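Local coordinates for putative secreted endoglycosylceramidase (Rhodococcus hoagii, PDB 6JYZ), which probably hydrolyses O-glycosyl bonds as a family 5 glycoside hydrolase, releasing the sugar part of galactosylceramide-type glycolipids from the ceramide, at residues Arg83-Trp88 / Asp123-Ala128; Asn51-Asn56 / Gly150-Pro155; Leu444-Val449 / Tyr471-Leu476; Arg431-Tyr436 / Arg462-Ala467. One frame throughout, in Å; residues are numbered along the deposited sequence.

Contact 1 (Arg83-Trp88 / Asp123-Ala128); sequences RLNIAW and DMHQDA
The guanidinium of Arg83 lies flat against the carboxylate of Asp123. The two planes are 10° apart, and Arg83 CZ is 3.5 Å from Asp123 CG. The attraction is one of charge, since no N-H points at Asp123 OD2, which lies well out of the guanidinium plane. The Arg83 chain is extended, with CG anti to the backbone N (chi1 -177°), which carries the guanidinium over Asp123. The N-H groups of Arg83 are taken up by Asn46, Asn221, Asp218, Glu263 and Glu329. His125 stands steeply to Arg83, its ring plane 77° away, and meets Arg83 NH1 with its edge. One face of the His125 ring receives Asn85 CG. Trp360 also meets this ring. On the other side of the sheet Met124 SD touches Trp88 CB at 4.0 Å. The strands pair in parallel: Asp123 N bonds Leu84 O at 3.0 Å, Ile86 N bonds Asp123 O at 2.9 Å and His125 N bonds Ile86 O at 2.8 Å. A water joins Trp88 N to His125 O. The arrangement is that of neighbouring strands in the beta/alpha barrel of family 5 glycoside hydrolases, at the C-terminal strand ends where this fold has its active site.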
loop_
_atom_site.group_PDB
_atom_site.type_symbol
_atom_site.label_atom_id
_atom_site.label_comp_id
_atom_site.label_asym_id
_atom_site.label_seq_id
_atom_site.Cartn_x
_atom_site.Cartn_y
_atom_site.Cartn_z
ATOM N N ARG A 83 3.543 1.239 -3.615
ATOM C CA ARG A 83 2.482 0.226 -3.559
ATOM C C ARG A 83 1.648 0.440 -4.821
ATOM O O ARG A 83 0.906 1.397 -4.948
ATOM C CB ARG A 83 1.699 0.344 -2.247
ATOM C CG ARG A 83 0.634 -0.774 -2.138
ATOM C CD ARG A 83 0.089 -0.792 -0.720
ATOM N NE ARG A 83 -0.999 -1.751 -0.517
ATOM C CZ ARG A 83 -2.280 -1.437 -0.325
ATOM N NH1 ARG A 83 -2.766 -0.215 -0.536
ATOM N NH2 ARG A 83 -3.089 -2.432 0.102
ATOM N N LEU A 84 1.873 -0.475 -5.776
ATOM C CA LEU A 84 1.271 -0.353 -7.103
ATOM C C LEU A 84 -0.091 -1.050 -7.083
ATOM O O LEU A 84 -0.153 -2.281 -6.922
ATOM C CB LEU A 84 2.249 -0.965 -8.117
ATOM C CG LEU A 84 1.854 -0.696 -9.565
ATOM C CD1 LEU A 84 2.077 0.770 -9.968
ATOM C CD2 LEU A 84 2.674 -1.604 -10.454
ATOM N N ASN A 85 -1.138 -0.248 -7.164
ATOM C CA ASN A 85 -2.497 -0.792 -7.005
ATOM C C ASN A 85 -2.950 -1.348 -8.356
ATOM O O ASN A 85 -3.284 -0.555 -9.258
ATOM C CB ASN A 85 -3.426 0.339 -6.541
ATOM C CG ASN A 85 -2.885 1.224 -5.430
ATOM O OD1 ASN A 85 -2.918 2.461 -5.594
ATOM N ND2 ASN A 85 -2.444 0.663 -4.313
ATOM N N ILE A 86 -3.004 -2.656 -8.443
ATOM C CA ILE A 86 -3.375 -3.333 -9.691
ATOM C C ILE A 86 -4.705 -4.049 -9.517
ATOM O O ILE A 86 -5.213 -4.193 -8.395
ATOM C CB ILE A 86 -2.287 -4.297 -10.149
ATOM C CG1 ILE A 86 -2.079 -5.445 -9.174
ATOM C CG2 ILE A 86 -0.950 -3.545 -10.408
ATOM C CD1 ILE A 86 -1.146 -6.561 -9.668
ATOM N N ALA A 87 -5.323 -4.474 -10.627
ATOM C CA ALA A 87 -6.709 -4.967 -10.599
ATOM C C ALA A 87 -6.820 -6.369 -11.139
ATOM O O ALA A 87 -6.446 -6.645 -12.311
ATOM C CB ALA A 87 -7.580 -4.040 -11.435
ATOM N N TRP A 88 -7.455 -7.216 -10.364
ATOM C CA TRP A 88 -7.827 -8.536 -10.853
ATOM C C TRP A 88 -8.658 -8.413 -12.131
ATOM O O TRP A 88 -8.449 -9.214 -13.089
ATOM C CB TRP A 88 -8.634 -9.235 -9.734
ATOM C CG TRP A 88 -9.128 -10.625 -10.063
ATOM C CD1 TRP A 88 -8.739 -11.482 -11.085
ATOM C CD2 TRP A 88 -10.121 -11.323 -9.294
ATOM N NE1 TRP A 88 -9.437 -12.654 -10.975
ATOM C CE2 TRP A 88 -10.284 -12.584 -9.909
ATOM C CE3 TRP A 88 -10.882 -10.973 -8.145
ATOM C CZ2 TRP A 88 -11.191 -13.523 -9.400
ATOM C CZ3 TRP A 88 -11.769 -11.928 -7.647
ATOM C CH2 TRP A 88 -11.924 -13.176 -8.261
ATOM N N ASP A 123 0.081 -4.820 -5.364
ATOM C CA ASP A 123 -1.102 -4.881 -4.509
ATOM C C ASP A 123 -2.338 -5.217 -5.336
ATOM O O ASP A 123 -2.723 -4.428 -6.185
ATOM C CB ASP A 123 -1.254 -3.514 -3.816
ATOM C CG ASP A 123 -2.643 -3.196 -3.330
ATOM O OD1 ASP A 123 -3.398 -4.080 -2.924
ATOM O OD2 ASP A 123 -3.000 -1.983 -3.421
ATOM N N MET A 124 -2.921 -6.376 -5.035
ATOM C CA MET A 124 -4.169 -6.764 -5.701
ATOM C C MET A 124 -5.268 -5.942 -5.052
ATOM O O MET A 124 -5.783 -6.316 -3.977
ATOM C CB MET A 124 -4.369 -8.265 -5.522
ATOM C CG MET A 124 -5.463 -8.847 -6.420
ATOM S SD MET A 124 -5.005 -8.872 -8.208
ATOM C CE MET A 124 -3.708 -10.100 -8.210
ATOM N N HIS A 125 -5.571 -4.806 -5.640
ATOM C CA HIS A 125 -6.351 -3.782 -4.972
ATOM C C HIS A 125 -7.819 -3.961 -5.264
ATOM O O HIS A 125 -8.256 -4.393 -6.333
ATOM C CB HIS A 125 -5.904 -2.392 -5.439
ATOM C CG HIS A 125 -6.180 -1.312 -4.417
ATOM N ND1 HIS A 125 -7.251 -0.440 -4.353
ATOM C CD2 HIS A 125 -5.386 -1.100 -3.335
ATOM C CE1 HIS A 125 -7.032 0.297 -3.202
ATOM N NE2 HIS A 125 -5.942 -0.096 -2.617
ATOM N N GLN A 126 -8.664 -3.525 -4.342
ATOM C CA GLN A 126 -10.126 -3.479 -4.537
ATOM C C GLN A 126 -10.659 -2.478 -3.527
ATOM O O GLN A 126 -10.064 -2.286 -2.456
ATOM C CB GLN A 126 -10.768 -4.863 -4.330
ATOM C CG GLN A 126 -10.655 -5.431 -2.907
ATOM C CD GLN A 126 -11.624 -4.867 -1.899
ATOM O OE1 GLN A 126 -11.313 -4.811 -0.644
ATOM N NE2 GLN A 126 -12.760 -4.480 -2.309
ATOM N N ASP A 127 -11.781 -1.874 -3.862
ATOM C CA ASP A 127 -12.609 -1.218 -2.844
ATOM C C ASP A 127 -14.025 -1.684 -3.097
ATOM O O ASP A 127 -14.462 -1.715 -4.250
ATOM C CB ASP A 127 -12.620 0.320 -2.981
ATOM C CG ASP A 127 -11.238 0.917 -2.934
ATOM O OD1 ASP A 127 -10.697 1.063 -1.815
ATOM O OD2 ASP A 127 -10.686 1.250 -4.007
ATOM N N ALA A 128 -14.758 -2.046 -2.035
ATOM C CA ALA A 128 -16.153 -2.430 -2.220
ATOM C C ALA A 128 -16.300 -3.473 -3.325
ATOM O O ALA A 128 -17.211 -3.412 -4.148
ATOM C CB ALA A 128 -17.069 -1.229 -2.460
HETATM O O HOH W 1 -7.944 -6.737 -7.628
#

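Contact 2 (Asn51-Asn56 / Gly150-Pro155)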
loop_
_atom_site.group_PDB
_atom_site.type_symbol
_atom_site.label_atom_id
_atom_site.label_comp_id
_atom_site.label_asym_id
_atom_site.label_seq_id
_atom_site.Cartn_x
_atom_site.Cartn_y
_atom_site.Cartn_z
ATOM N N ASN A 51 -4.752 0.905 -12.060
ATOM C CA ASN A 51 -5.994 0.304 -11.535
ATOM C C ASN A 51 -7.142 0.560 -12.517
ATOM O O ASN A 51 -7.097 1.482 -13.335
ATOM C CB ASN A 51 -6.228 0.880 -10.119
ATOM C CG ASN A 51 -7.121 -0.032 -9.304
ATOM O OD1 ASN A 51 -7.630 -1.080 -9.741
ATOM N ND2 ASN A 51 -7.357 0.358 -8.051
ATOM N N ASP A 52 -8.187 -0.259 -12.388
ATOM C CA ASP A 52 -9.330 -0.296 -13.315
ATOM C C ASP A 52 -10.558 0.148 -12.533
ATOM O O ASP A 52 -11.207 -0.655 -11.848
ATOM C CB ASP A 52 -9.466 -1.730 -13.836
ATOM C CG ASP A 52 -10.649 -1.912 -14.761
ATOM O OD1 ASP A 52 -11.158 -0.934 -15.301
ATOM O OD2 ASP A 52 -11.064 -3.089 -14.912
ATOM N N TYR A 53 -10.919 1.403 -12.553
ATOM C CA TYR A 53 -12.070 1.900 -11.813
ATOM C C TYR A 53 -13.285 2.005 -12.718
ATOM O O TYR A 53 -13.201 2.374 -13.925
ATOM C CB TYR A 53 -11.783 3.321 -11.337
ATOM C CG TYR A 53 -10.771 3.401 -10.232
ATOM C CD1 TYR A 53 -11.093 3.094 -8.921
ATOM C CD2 TYR A 53 -9.446 3.732 -10.492
ATOM C CE1 TYR A 53 -10.154 3.147 -7.890
ATOM C CE2 TYR A 53 -8.471 3.800 -9.480
ATOM C CZ TYR A 53 -8.848 3.482 -8.194
ATOM O OH TYR A 53 -7.848 3.508 -7.250
ATOM N N ALA A 54 -14.459 1.816 -12.136
ATOM C CA ALA A 54 -15.712 2.200 -12.805
ATOM C C ALA A 54 -15.641 3.708 -13.064
ATOM O O ALA A 54 -15.195 4.486 -12.213
ATOM C CB ALA A 54 -16.854 1.925 -11.850
ATOM N N SER A 55 -16.237 4.071 -14.230
ATOM C CA SER A 55 -16.318 5.472 -14.588
ATOM C C SER A 55 -17.544 6.163 -13.999
ATOM O O SER A 55 -17.558 7.383 -13.874
ATOM C CB SER A 55 -16.221 5.679 -16.096
ATOM O OG SER A 55 -17.400 5.157 -16.651
ATOM N N ASN A 56 -18.593 5.373 -13.657
ATOM C CA ASN A 56 -19.749 5.895 -12.937
ATOM C C ASN A 56 -20.481 7.044 -13.675
ATOM O O ASN A 56 -21.076 7.904 -13.030
ATOM C CB ASN A 56 -19.357 6.330 -11.504
ATOM C CG ASN A 56 -19.060 5.137 -10.632
ATOM O OD1 ASN A 56 -17.959 5.094 -10.001
ATOM N ND2 ASN A 56 -19.939 4.186 -10.593
ATOM N N GLY A 150 -19.856 2.162 -8.483
ATOM C CA GLY A 150 -18.836 1.168 -8.762
ATOM C C GLY A 150 -17.439 1.635 -8.337
ATOM O O GLY A 150 -17.146 2.837 -8.361
ATOM N N TRP A 151 -16.589 0.638 -8.017
ATOM C CA TRP A 151 -15.251 0.942 -7.519
ATOM C C TRP A 151 -14.208 0.214 -8.360
ATOM O O TRP A 151 -14.049 0.570 -9.536
ATOM C CB TRP A 151 -15.178 0.640 -6.008
ATOM C CG TRP A 151 -16.069 1.560 -5.221
ATOM C CD1 TRP A 151 -17.402 1.389 -4.975
ATOM C CD2 TRP A 151 -15.677 2.801 -4.642
ATOM N NE1 TRP A 151 -17.868 2.466 -4.278
ATOM C CE2 TRP A 151 -16.846 3.356 -4.061
ATOM C CE3 TRP A 151 -14.450 3.473 -4.475
ATOM C CZ2 TRP A 151 -16.839 4.587 -3.394
ATOM C CZ3 TRP A 151 -14.460 4.700 -3.826
ATOM C CH2 TRP A 151 -15.634 5.229 -3.290
ATOM N N ASP A 152 -13.522 -0.762 -7.810
ATOM C CA ASP A 152 -12.355 -1.388 -8.457
ATOM C C ASP A 152 -12.104 -2.690 -7.763
ATOM O O ASP A 152 -12.396 -2.810 -6.556
ATOM C CB ASP A 152 -11.111 -0.485 -8.388
ATOM C CG ASP A 152 -10.707 -0.169 -6.956
ATOM O OD1 ASP A 152 -11.538 0.545 -6.265
ATOM O OD2 ASP A 152 -9.645 -0.576 -6.514
ATOM N N GLY A 153 -11.544 -3.675 -8.495
ATOM C CA GLY A 153 -11.226 -4.966 -7.915
ATOM C C GLY A 153 -11.590 -6.069 -8.878
ATOM O O GLY A 153 -10.904 -6.270 -9.907
ATOM N N ALA A 154 -12.625 -6.806 -8.552
ATOM C CA ALA A 154 -12.950 -8.017 -9.280
ATOM C C ALA A 154 -13.698 -7.749 -10.579
ATOM O O ALA A 154 -14.484 -6.833 -10.693
ATOM C CB ALA A 154 -13.823 -8.864 -8.360
ATOM N N PRO A 155 -13.478 -8.626 -11.585
ATOM C CA PRO A 155 -14.230 -8.491 -12.845
ATOM C C PRO A 155 -15.696 -8.861 -12.677
ATOM O O PRO A 155 -16.122 -9.497 -11.698
ATOM C CB PRO A 155 -13.526 -9.516 -13.755
ATOM C CG PRO A 155 -12.928 -10.554 -12.826
ATOM C CD PRO A 155 -12.533 -9.765 -11.553
HETATM O O HOH W 2 -11.122 -3.180 -11.093
#
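Asp152 reaches across to Asn51 and Tyr53. Its CB packs on Asp52 O at 3.5 Å and on Tyr53 CD1. Its CG sits between the backbone N and the carbonyl carbon (chi1 60°), which sends the carboxylate alongside the Tyr53 ring. Asp152 OD1 is 3.4 Å from Tyr53 CE1. Asp152 OD2 accepts a hydrogen bond from Asn51 ND2 at 2.9 Å. The donor comes from well above the carboxylate plane, and amide and carboxylate stand 81° apart. OD2 also takes a bond from His125. Both segments are loops that follow barrel strands, 38-47 and 119-124, so the contact joins two loops at the C-terminal end of the beta/alpha barrel. Asp52 N reaches Asn51 OD1 at 2.8 Å from above the carbonyl plane, so this second hold on the amide is poorly aimed. Replacing Asn51 with an alanine removes the amide and would probably leave Asp152 OD2 with His125 alone of these two donors, and with less to fix its rotation. The backbones meet through Ala54 N, which bonds Trp151 O at 2.9 Å. A water takes the N-H of Gly153 and donates to Asp52 O. At Gly150 a CB would collide with Ala54 CB.

Contact 3 (Leu444-Val449 / Tyr471-Leu476)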
loop_
_atom_site.group_PDB
_atom_site.type_symbol
_atom_site.label_atom_id
_atom_site.label_comp_id
_atom_site.label_asym_id
_atom_site.label_seq_id
_atom_site.Cartn_x
_atom_site.Cartn_y
_atom_site.Cartn_z
ATOM N N LEU A 444 26.118 16.884 8.784
ATOM C CA LEU A 444 26.019 15.641 9.538
ATOM C C LEU A 444 27.241 15.363 10.406
ATOM O O LEU A 444 28.344 15.857 10.025
ATOM C CB LEU A 444 25.880 14.465 8.552
ATOM C CG LEU A 444 24.703 14.643 7.584
ATOM C CD1 LEU A 444 24.699 13.468 6.592
ATOM C CD2 LEU A 444 23.389 14.712 8.378
ATOM N N ASP A 445 27.094 14.659 11.484
ATOM C CA ASP A 445 28.161 14.068 12.276
ATOM C C ASP A 445 28.105 12.580 12.036
ATOM O O ASP A 445 27.086 11.920 12.301
ATOM C CB ASP A 445 27.976 14.216 13.812
ATOM C CG ASP A 445 29.126 13.674 14.682
ATOM O OD1 ASP A 445 30.159 13.225 14.123
ATOM O OD2 ASP A 445 29.028 13.721 15.927
ATOM N N THR A 446 29.133 12.019 11.414
ATOM C CA THR A 446 29.181 10.646 11.039
ATOM C C THR A 446 30.187 9.824 11.838
ATOM O O THR A 446 31.389 9.725 11.402
ATOM C CB THR A 446 29.600 10.487 9.592
ATOM O OG1 THR A 446 30.819 11.245 9.344
ATOM C CG2 THR A 446 28.575 11.063 8.655
ATOM N N VAL A 447 29.764 9.124 12.858
ATOM C CA VAL A 447 30.669 8.451 13.772
ATOM C C VAL A 447 30.875 7.047 13.299
ATOM O O VAL A 447 29.919 6.237 13.257
ATOM C CB VAL A 447 30.105 8.478 15.203
ATOM C CG1 VAL A 447 30.997 7.700 16.142
ATOM C CG2 VAL A 447 29.891 9.908 15.632
ATOM N N ASN A 448 32.117 6.685 12.960
ATOM C CA ASN A 448 32.506 5.343 12.523
ATOM C C ASN A 448 31.883 4.950 11.209
ATOM O O ASN A 448 31.409 3.821 11.009
ATOM C CB ASN A 448 32.269 4.219 13.548
ATOM C CG ASN A 448 32.818 4.531 14.904
ATOM O OD1 ASN A 448 33.904 5.163 15.017
ATOM N ND2 ASN A 448 32.192 4.120 15.986
ATOM N N VAL A 449 31.845 5.883 10.284
ATOM C CA VAL A 449 31.414 5.652 8.922
ATOM C C VAL A 449 32.584 6.012 8.000
ATOM O O VAL A 449 32.972 7.196 7.973
ATOM C CB VAL A 449 30.147 6.441 8.590
ATOM C CG1 VAL A 449 29.667 6.035 7.181
ATOM C CG2 VAL A 449 29.065 6.174 9.654
ATOM N N TYR A 471 27.853 2.626 14.800
ATOM C CA TYR A 471 27.925 3.821 14.005
ATOM C C TYR A 471 26.757 4.748 14.251
ATOM O O TYR A 471 25.717 4.276 14.768
ATOM C CB TYR A 471 28.012 3.509 12.508
ATOM C CG TYR A 471 26.746 2.824 11.996
ATOM C CD1 TYR A 471 25.656 3.588 11.535
ATOM C CD2 TYR A 471 26.618 1.455 12.059
ATOM C CE1 TYR A 471 24.455 2.946 11.199
ATOM C CE2 TYR A 471 25.433 0.800 11.683
ATOM C CZ TYR A 471 24.373 1.577 11.295
ATOM O OH TYR A 471 23.206 0.905 10.902
ATOM N N SER A 472 26.868 5.987 13.885
ATOM C CA SER A 472 25.722 6.871 13.930
ATOM C C SER A 472 25.892 7.919 12.871
ATOM O O SER A 472 27.014 8.294 12.472
ATOM C CB SER A 472 25.478 7.458 15.291
ATOM O OG SER A 472 26.641 8.288 15.644
ATOM N N VAL A 473 24.793 8.457 12.386
ATOM C CA VAL A 473 24.764 9.548 11.436
ATOM C C VAL A 473 23.734 10.523 11.937
ATOM O O VAL A 473 22.507 10.203 11.919
ATOM C CB VAL A 473 24.445 9.128 9.978
ATOM C CG1 VAL A 473 24.493 10.349 9.097
ATOM C CG2 VAL A 473 25.362 8.027 9.524
ATOM N N THR A 474 24.110 11.688 12.454
ATOM C CA THR A 474 23.175 12.576 13.129
ATOM C C THR A 474 23.371 13.979 12.589
ATOM O O THR A 474 24.367 14.393 11.967
ATOM C CB THR A 474 23.081 12.264 14.649
ATOM O OG1 THR A 474 24.340 12.499 15.223
ATOM C CG2 THR A 474 22.787 10.839 15.098
ATOM N N THR A 475 22.336 14.781 12.715
ATOM C CA THR A 475 22.567 16.226 12.573
ATOM C C THR A 475 23.353 16.842 13.735
ATOM O O THR A 475 23.248 16.491 14.925
ATOM C CB THR A 475 21.259 16.990 12.435
ATOM O OG1 THR A 475 20.588 16.773 13.648
ATOM C CG2 THR A 475 20.359 16.292 11.428
ATOM N N LEU A 476 24.229 17.764 13.313
ATOM C CA LEU A 476 25.218 18.417 14.172
ATOM C C LEU A 476 24.530 19.310 15.216
ATOM O O LEU A 476 23.680 20.128 14.776
ATOM C CB LEU A 476 26.048 19.251 13.210
ATOM C CG LEU A 476 27.081 18.422 12.471
ATOM C CD1 LEU A 476 27.932 19.316 11.602
ATOM C CD2 LEU A 476 27.938 17.651 13.466
HETATM O O HOH W 3 26.456 10.876 14.832
#
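Backbone hydrogen bonds between Asp445 and Thr474, and between Val447 and Ser472, join these two antiparallel strands. Each pair is bonded in both directions. Asp445 N meets Thr474 O at 2.8 Å, and Ser472 N meets Val447 O at 3.1 Å. Between these pairs come CA-H...O contacts, such as Val473 CA with Asp445 O. One water adds polar bonds on the face that carries Ser472 and Thr474. It donates to Asp445 O and is 2.7 Å from both Ser472 OG and Thr474 OG1. Each hydroxyl is placed between its backbone N and carbonyl carbon (chi1 63° in both), and the two converge on the water. On the same face Val447 CB rests against Ser472 OG at 3.5 Å. Strand 444-447 is an outermost strand of a four-stranded antiparallel sheet. Strand 423-428 lies on the other side of 471-475. Apolar contacts fill the face that carries Val473 and looks toward strand 431-437, as in a beta-sandwich. Leu444 CD1 crosses to Val473 CG1 at 4.0 Å. Thr446 CG2 lies beside the same methyl. Val449 CG2 touches both Tyr471 CB, at 4.0 Å, and Val473 CG2. The Tyr471 side chain runs on past this strand pair to bond Pro414 O. At the chain end Leu476 folds back over the neighbouring strand, and its CD2 comes 3.5 Å from Asp445 CB.

Contact 4 (Arg431-Tyr436 / Arg462-Ala467); sequences RIEAWY and RLIGEA. With IPA (isopropyl alcohol), chain C.
Arg431 lays its aliphatic part over Ile464, with Arg431 CG 3.5 Å from Ile464 CG2. The next residue, Ile432, points to the opposite face. Its N bonds Gly465 O at 2.8 Å, its O accepts Gly465 N, and its CD1 touches Ala467 CB at 4.0 Å. Glu433 turns back to the Arg431 face. Its OE1 meets Arg462 NH2 at 3.1 Å in a salt bridge. The carboxylate lies at the edge of the guanidinium, the planes only 4° apart. Arg462 gets there because its chain bends at chi2 (-77°) and chi3 (-64°). Glu433 OE1 also accepts a hydrogen bond at 2.9 Å from O2 of an isopropanol, probably from the crystallisation liquor, and OE2 pairs with Arg38. A leucine in place of Glu433 would probably leave Arg462 and Arg38 without this acid and Arg462 freer to swing. Ala434 makes two backbone bonds with Leu463, and its CB faces Leu463 CD2. Trp435 has Arg462 CD at its ring edge. Its NE1 bonds Ala406 O. Tyr436 also uses its ring edge, with CE1 3.8 Å from Leu463 CB. The antiparallel pair thus has an apolar face, which packs on strands 423-428 and 471-475, and a mixed one, where charged side chains lie beside Ile464 and Trp435. There Glu433 is shared by two arginines, and its negative charge probably eases the close approach of Arg462 to Arg411.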
loop_
_atom_site.group_PDB
_atom_site.type_symbol
_atom_site.label_atom_id
_atom_site.label_comp_id
_atom_site.label_asym_id
_atom_site.label_seq_id
_atom_site.Cartn_x
_atom_site.Cartn_y
_atom_site.Cartn_z
ATOM N N ARG A 431 27.124 -1.328 3.865
ATOM C CA ARG A 431 26.951 -0.004 3.295
ATOM C C ARG A 431 25.677 0.681 3.788
ATOM O O ARG A 431 24.553 0.148 3.657
ATOM C CB ARG A 431 26.883 -0.109 1.768
ATOM C CG ARG A 431 26.730 1.225 1.066
ATOM C CD ARG A 431 26.593 1.023 -0.443
ATOM N NE ARG A 431 27.824 0.433 -0.928
ATOM C CZ ARG A 431 28.679 1.059 -1.725
ATOM N NH1 ARG A 431 28.442 2.296 -2.123
ATOM N NH2 ARG A 431 29.773 0.441 -2.126
ATOM N N ILE A 432 25.825 1.836 4.367
ATOM C CA ILE A 432 24.693 2.685 4.724
ATOM C C ILE A 432 24.227 3.438 3.507
ATOM O O ILE A 432 25.071 4.023 2.778
ATOM C CB ILE A 432 25.152 3.704 5.785
ATOM C CG1 ILE A 432 25.490 2.979 7.087
ATOM C CG2 ILE A 432 24.077 4.754 6.037
ATOM C CD1 ILE A 432 26.404 3.786 8.039
ATOM N N GLU A 433 22.910 3.537 3.268
ATOM C CA GLU A 433 22.355 4.400 2.262
ATOM C C GLU A 433 21.246 5.225 2.857
ATOM O O GLU A 433 20.309 4.631 3.457
ATOM C CB GLU A 433 21.784 3.596 1.114
ATOM C CG GLU A 433 22.877 2.835 0.386
ATOM C CD GLU A 433 22.381 2.004 -0.801
ATOM O OE1 GLU A 433 21.564 2.514 -1.611
ATOM O OE2 GLU A 433 22.913 0.906 -0.978
ATOM N N ALA A 434 21.291 6.534 2.786
ATOM C CA ALA A 434 20.293 7.377 3.431
ATOM C C ALA A 434 19.856 8.500 2.516
ATOM O O ALA A 434 20.632 8.942 1.620
ATOM C CB ALA A 434 20.763 7.871 4.766
ATOM N N TRP A 435 18.658 9.030 2.749
ATOM C CA TRP A 435 18.088 10.164 2.031
ATOM C C TRP A 435 17.985 11.381 2.934
ATOM O O TRP A 435 17.597 11.269 4.092
ATOM C CB TRP A 435 16.646 9.758 1.622
ATOM C CG TRP A 435 15.760 10.904 1.255
ATOM C CD1 TRP A 435 14.765 11.472 2.020
ATOM C CD2 TRP A 435 15.775 11.724 0.048
ATOM N NE1 TRP A 435 14.167 12.536 1.390
ATOM C CE2 TRP A 435 14.790 12.724 0.180
ATOM C CE3 TRP A 435 16.521 11.627 -1.149
ATOM C CZ2 TRP A 435 14.503 13.606 -0.881
ATOM C CZ3 TRP A 435 16.219 12.518 -2.185
ATOM C CH2 TRP A 435 15.225 13.485 -2.039
ATOM N N TYR A 436 18.226 12.559 2.328
ATOM C CA TYR A 436 17.987 13.831 2.992
ATOM C C TYR A 436 17.309 14.771 2.004
ATOM O O TYR A 436 17.812 14.901 0.885
ATOM C CB TYR A 436 19.294 14.511 3.470
ATOM C CG TYR A 436 20.063 13.687 4.463
ATOM C CD1 TYR A 436 20.911 12.674 4.043
ATOM C CD2 TYR A 436 19.856 13.890 5.804
ATOM C CE1 TYR A 436 21.500 11.813 4.939
ATOM C CE2 TYR A 436 20.480 13.050 6.733
ATOM C CZ TYR A 436 21.280 12.020 6.294
ATOM O OH TYR A 436 21.839 11.144 7.187
ATOM N N ARG A 462 21.684 12.010 -1.449
ATOM C CA ARG A 462 21.865 10.610 -1.044
ATOM C C ARG A 462 23.185 10.476 -0.358
ATOM O O ARG A 462 24.242 10.959 -0.870
ATOM C CB ARG A 462 21.786 9.699 -2.260
ATOM C CG ARG A 462 20.364 9.550 -2.770
ATOM C CD ARG A 462 19.545 8.563 -1.861
ATOM N NE ARG A 462 20.104 7.222 -1.913
ATOM C CZ ARG A 462 19.822 6.314 -2.807
ATOM N NH1 ARG A 462 18.967 6.616 -3.753
ATOM N NH2 ARG A 462 20.433 5.142 -2.715
ATOM N N LEU A 463 23.251 9.819 0.792
ATOM C CA LEU A 463 24.422 9.518 1.540
ATOM C C LEU A 463 24.767 8.056 1.364
ATOM O O LEU A 463 23.877 7.173 1.463
ATOM C CB LEU A 463 24.182 9.871 3.008
ATOM C CG LEU A 463 25.223 9.301 3.947
ATOM C CD1 LEU A 463 26.504 10.103 3.966
ATOM C CD2 LEU A 463 24.660 9.278 5.380
ATOM N N ILE A 464 26.039 7.768 1.186
ATOM C CA ILE A 464 26.581 6.434 1.298
ATOM C C ILE A 464 27.762 6.446 2.206
ATOM O O ILE A 464 28.448 7.460 2.377
ATOM C CB ILE A 464 26.935 5.855 -0.085
ATOM C CG1 ILE A 464 25.768 5.863 -1.068
ATOM C CG2 ILE A 464 27.552 4.477 0.009
ATOM C CD1 ILE A 464 24.793 4.758 -0.917
ATOM N N GLY A 465 28.028 5.352 2.871
ATOM C CA GLY A 465 29.218 5.171 3.653
ATOM C C GLY A 465 29.311 3.761 4.184
ATOM O O GLY A 465 28.358 2.984 3.993
ATOM N N GLU A 466 30.414 3.341 4.741
ATOM C CA GLU A 466 30.613 1.976 5.181
ATOM C C GLU A 466 30.743 1.896 6.687
ATOM O O GLU A 466 31.583 2.581 7.283
ATOM C CB GLU A 466 31.939 1.420 4.604
ATOM C CG GLU A 466 32.040 -0.105 4.687
ATOM C CD GLU A 466 31.099 -0.973 3.844
ATOM O OE1 GLU A 466 30.444 -0.437 2.930
ATOM O OE2 GLU A 466 31.028 -2.209 4.103
ATOM N N ALA A 467 29.985 0.966 7.303
ATOM C CA ALA A 467 30.030 0.714 8.730
ATOM C C ALA A 467 30.711 -0.620 8.965
ATOM O O ALA A 467 30.608 -1.521 8.117
ATOM C CB ALA A 467 28.592 0.692 9.281
HETATM C C1 IPA C . 17.165 0.383 -0.078
HETATM C C2 IPA C . 18.485 0.565 -0.834
HETATM C C3 IPA C . 18.504 -0.043 -2.197
HETATM O O2 IPA C . 18.733 1.959 -1.052
#

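Overall arrangement
Contacts 1 and 2 belong to the beta/alpha barrel of the family 5 fold, with centres 10 Å apart. They touch directly: Asp127 N is 2.9 Å from Asp152 O, and His125 links the two as well. The loops of contact 2 therefore continue the strand ends of contact 1, on the side where family 5 enzymes hold substrate. Contacts 3 and 4 lie in the C-terminal beta region, in two layers packed as in a beta-sandwich. Their centres are 11 Å apart and their segments alternate along the chain. Val473 CG1 packs on Tyr436 OH at 3.4 Å, between the two layers. The pairs are well separated: contact 1 is about 33 Å from contact 4 and contact 2 about 48 Å from contact 3, centre to centre.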